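Local coordinates for protein cellulase CEL9M (Clostridium cellulolyticum, PDB 1IA6) that probably hydrolyses internal beta-1,4-glucosidic linkages in cellulose, as a family 9 glycoside hydrolase with an alpha-helical barrel catalytic module, at residues T8-K11 with D12-I15; I280-N283 with F284-K288. All blocks are in the same frame, centred on the assembly; numbering follows the deposited sequence.

Contact 1: residues T8-K11 with D12-I15; sequences TALK and DSII
T8 O accepts a hydrogen bond from D12 N (3.0 Å), and A9 O, L10 O and K11 O receive S13 N, I14 N and I15 N in the same i to i+4 pattern, two turns of the alpha-helix 6-15. The face bearing A9, L10 and S13 packs on helix 413-429 of the family 9 catalytic module, where the small A9 and S13 both touch L423 and the longer L10 reaches I427. On that buried side L10 CG meets the end of I14, CD1, at 4.1 Å, the two branched chains crossing at a slant. K11 lies where the helix is exposed; its aliphatic part runs alongside I15, CG to CD1 3.8 Å, before the chain bends at chi3 (71°). K11 NZ stays 4.8 Å from D12 OD1, a distance at which attraction is probably modest. T8 and D12 run together, methyl CG2 against OD2, while T8 OG1 bonds to D5. S13 suits its place because a buried hydroxyl can be satisfied by its own helix: chi1 of 67° sets OG between backbone N and carbonyl carbon, and from there S13 OG donates to L10 O at 2.7 Å, a second bond on the carbonyl oxygen that already accepts I14 N.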
# COMPACT_ATOMS: atom_id res chain seq x y z
N THR A 8 -13.08 14.87 -1.39
CA THR A 8 -11.87 15.63 -1.13
C THR A 8 -10.83 14.77 -0.42
O THR A 8 -9.63 14.87 -0.69
CB THR A 8 -12.16 16.88 -0.28
OG1 THR A 8 -13.05 17.75 -1.01
CG2 THR A 8 -10.88 17.64 0.02
N ALA A 9 -11.28 13.91 0.48
CA ALA A 9 -10.36 13.03 1.20
C ALA A 9 -9.68 12.09 0.20
O ALA A 9 -8.48 11.84 0.29
CB ALA A 9 -11.11 12.23 2.26
N LEU A 10 -10.45 11.58 -0.75
CA LEU A 10 -9.90 10.69 -1.76
C LEU A 10 -8.80 11.39 -2.55
O LEU A 10 -7.70 10.86 -2.70
CB LEU A 10 -10.99 10.21 -2.72
CG LEU A 10 -10.50 9.31 -3.87
CD1 LEU A 10 -9.83 8.06 -3.30
CD2 LEU A 10 -11.67 8.94 -4.76
N LYS A 11 -9.11 12.59 -3.05
CA LYS A 11 -8.13 13.36 -3.81
C LYS A 11 -6.85 13.55 -3.01
O LYS A 11 -5.75 13.36 -3.52
CB LYS A 11 -8.69 14.74 -4.18
CG LYS A 11 -7.71 15.59 -4.98
CD LYS A 11 -8.19 17.02 -5.19
CE LYS A 11 -8.17 17.82 -3.90
NZ LYS A 11 -8.53 19.25 -4.13
N ASP A 12 -7.00 13.94 -1.74
CA ASP A 12 -5.84 14.15 -0.89
C ASP A 12 -5.03 12.88 -0.67
O ASP A 12 -3.81 12.91 -0.73
CB ASP A 12 -6.26 14.68 0.49
CG ASP A 12 -6.80 16.10 0.44
OD1 ASP A 12 -6.51 16.83 -0.53
OD2 ASP A 12 -7.50 16.49 1.39
N SER A 13 -5.71 11.75 -0.43
CA SER A 13 -5.02 10.49 -0.17
C SER A 13 -4.18 10.02 -1.36
O SER A 13 -3.18 9.32 -1.19
CB SER A 13 -6.03 9.40 0.22
OG SER A 13 -6.90 9.07 -0.85
N ILE A 14 -4.58 10.41 -2.56
CA ILE A 14 -3.84 10.05 -3.77
C ILE A 14 -2.66 11.00 -3.93
O ILE A 14 -1.56 10.58 -4.30
CB ILE A 14 -4.74 10.15 -5.01
CG1 ILE A 14 -5.88 9.13 -4.92
CG2 ILE A 14 -3.90 9.93 -6.28
CD1 ILE A 14 -6.98 9.35 -5.94
N ILE A 15 -2.90 12.27 -3.65
CA ILE A 15 -1.86 13.30 -3.75
C ILE A 15 -0.67 13.01 -2.84
O ILE A 15 0.47 13.32 -3.18
CB ILE A 15 -2.45 14.69 -3.41
CG1 ILE A 15 -3.18 15.25 -4.63
CG2 ILE A 15 -1.36 15.63 -2.92
CD1 ILE A 15 -4.07 16.46 -4.32

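Contact 2: residues I280-N283 with F284-K288; sequences IEFN and FNYWK. Unlike the reference sequence in segment 280-283: F282 (reference Ile).
Y286 N donates to F282 O at 2.8 Å and N285 N to E281 O at 2.9 Å; the bonds from F284 N to I280 O and from W287 N to N283 O complete four consecutive i to i+4 links of helix 274-289. The Y286 N to F282 O bond is bent, with an N-H...O angle of 142°, whereas F284 N points almost straight at its acceptor (168°). N283 and W287, one turn apart, send their polar groups the same way: N283 ND2 and W287 NE1 both bond to W252 O, and ND2 also reaches D250 O. Asparagine and tryptophan fit here because each carries an N-H to offer a neighbouring main chain from a buried position. N283 ND2 lies 3.9 Å from W287 CD1, with amide and indole planes 45° apart.

Farther round, I280 lays its CG2 methyl over one face of the F284 ring, 3.7 Å from the centroid, a CH-pi contact offset toward the rim. CG2 is anti to the backbone N of I280 and F284 CG anti to its own carbonyl carbon, which together bring methyl over ring. Both are buried apolar groups: I280 meets helix 260-271, and F284 packs on helix 306-323, where Y320 makes an edge-to-face pair with it. On the more exposed flank the F282 and Y286 rings are slid apart and shelter each other at their margins, F282 CZ 4.2 Å from Y286 CD2; a phenol is tolerated there. The buried face packs among the helices of a family 9 alpha-barrel module.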
# COMPACT_ATOMS: atom_id res chain seq x y z
N ILE A 280 -13.51 -16.00 4.79
CA ILE A 280 -13.91 -14.60 4.79
C ILE A 280 -14.90 -14.31 5.91
O ILE A 280 -14.77 -13.32 6.63
CB ILE A 280 -14.54 -14.21 3.43
CG1 ILE A 280 -13.49 -14.29 2.33
CG2 ILE A 280 -15.13 -12.81 3.51
CD1 ILE A 280 -12.25 -13.47 2.61
N GLU A 281 -15.91 -15.16 6.05
CA GLU A 281 -16.92 -14.99 7.09
C GLU A 281 -16.28 -14.96 8.47
O GLU A 281 -16.65 -14.15 9.32
CB GLU A 281 -17.95 -16.11 7.02
CG GLU A 281 -18.79 -16.12 5.76
CD GLU A 281 -19.73 -17.30 5.70
OE1 GLU A 281 -20.54 -17.47 6.65
OE2 GLU A 281 -19.67 -18.07 4.72
N PHE A 282 -15.33 -15.87 8.71
CA PHE A 282 -14.66 -15.93 10.00
C PHE A 282 -13.97 -14.61 10.31
O PHE A 282 -14.18 -14.02 11.37
CB PHE A 282 -13.60 -17.04 10.01
CG PHE A 282 -12.80 -17.09 11.29
CD1 PHE A 282 -13.27 -17.81 12.39
CD2 PHE A 282 -11.61 -16.38 11.42
CE1 PHE A 282 -12.57 -17.82 13.59
CE2 PHE A 282 -10.90 -16.39 12.62
CZ PHE A 282 -11.38 -17.10 13.71
N ASN A 283 -13.14 -14.15 9.37
CA ASN A 283 -12.41 -12.91 9.56
C ASN A 283 -13.33 -11.72 9.81
O ASN A 283 -13.10 -10.93 10.72
CB ASN A 283 -11.50 -12.63 8.36
CG ASN A 283 -10.83 -11.28 8.45
OD1 ASN A 283 -11.31 -10.30 7.89
ND2 ASN A 283 -9.71 -11.22 9.17
N PHE A 284 -14.40 -11.61 9.02
CA PHE A 284 -15.33 -10.51 9.18
C PHE A 284 -16.03 -10.56 10.54
O PHE A 284 -16.12 -9.55 11.23
CB PHE A 284 -16.38 -10.52 8.06
CG PHE A 284 -15.83 -10.12 6.71
CD1 PHE A 284 -14.53 -9.64 6.58
CD2 PHE A 284 -16.64 -10.19 5.58
CE1 PHE A 284 -14.03 -9.24 5.34
CE2 PHE A 284 -16.15 -9.78 4.33
CZ PHE A 284 -14.85 -9.31 4.21
N ASN A 285 -16.52 -11.74 10.91
CA ASN A 285 -17.21 -11.89 12.19
C ASN A 285 -16.26 -11.67 13.36
O ASN A 285 -16.67 -11.23 14.43
CB ASN A 285 -17.87 -13.27 12.30
CG ASN A 285 -19.09 -13.39 11.41
OD1 ASN A 285 -19.81 -12.41 11.19
ND2 ASN A 285 -19.35 -14.59 10.92
N TYR A 286 -14.98 -11.99 13.15
CA TYR A 286 -13.98 -11.81 14.19
C TYR A 286 -13.79 -10.31 14.43
O TYR A 286 -13.70 -9.87 15.58
CB TYR A 286 -12.66 -12.46 13.76
CG TYR A 286 -11.58 -12.41 14.82
CD1 TYR A 286 -10.75 -11.30 14.93
CD2 TYR A 286 -11.41 -13.46 15.71
CE1 TYR A 286 -9.76 -11.24 15.92
CE2 TYR A 286 -10.43 -13.41 16.70
CZ TYR A 286 -9.61 -12.30 16.80
OH TYR A 286 -8.64 -12.26 17.76
N TRP A 287 -13.74 -9.53 13.36
CA TRP A 287 -13.58 -8.09 13.49
C TRP A 287 -14.81 -7.42 14.07
O TRP A 287 -14.71 -6.40 14.75
CB TRP A 287 -13.24 -7.46 12.13
CG TRP A 287 -11.77 -7.38 11.88
CD1 TRP A 287 -10.93 -8.42 11.61
CD2 TRP A 287 -10.95 -6.21 11.97
NE1 TRP A 287 -9.63 -7.97 11.52
CE2 TRP A 287 -9.62 -6.61 11.74
CE3 TRP A 287 -11.22 -4.86 12.23
CZ2 TRP A 287 -8.55 -5.71 11.76
CZ3 TRP A 287 -10.15 -3.96 12.25
CH2 TRP A 287 -8.83 -4.40 12.01
N LYS A 288 -15.99 -7.99 13.81
CA LYS A 288 -17.22 -7.41 14.33
C LYS A 288 -17.33 -7.43 15.85
O LYS A 288 -17.84 -6.48 16.45
CB LYS A 288 -18.44 -8.16 13.77
CG LYS A 288 -18.74 -7.94 12.31
CD LYS A 288 -19.95 -8.78 11.91
CE LYS A 288 -20.29 -8.62 10.45
NZ LYS A 288 -21.47 -9.45 10.09

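Each contact lies within a single helix, and the two share no element: contact 1 belongs to helix 6-15 near the start of the chain, contact 2 to helix 274-289. Their centres are 29 Å apart and their nearest atoms about 18 Å, so they do not touch. Contact 1 is the more buried and lies closer to the chain centre, whereas contact 2 is only partly buried and farther out. Contact 1 relies on small and aliphatic side chains with a hydroxyl turned back on its own helix. In contact 2, aromatic rings dominate, and the buried N-H groups bond to backbone carbonyls beyond the helix.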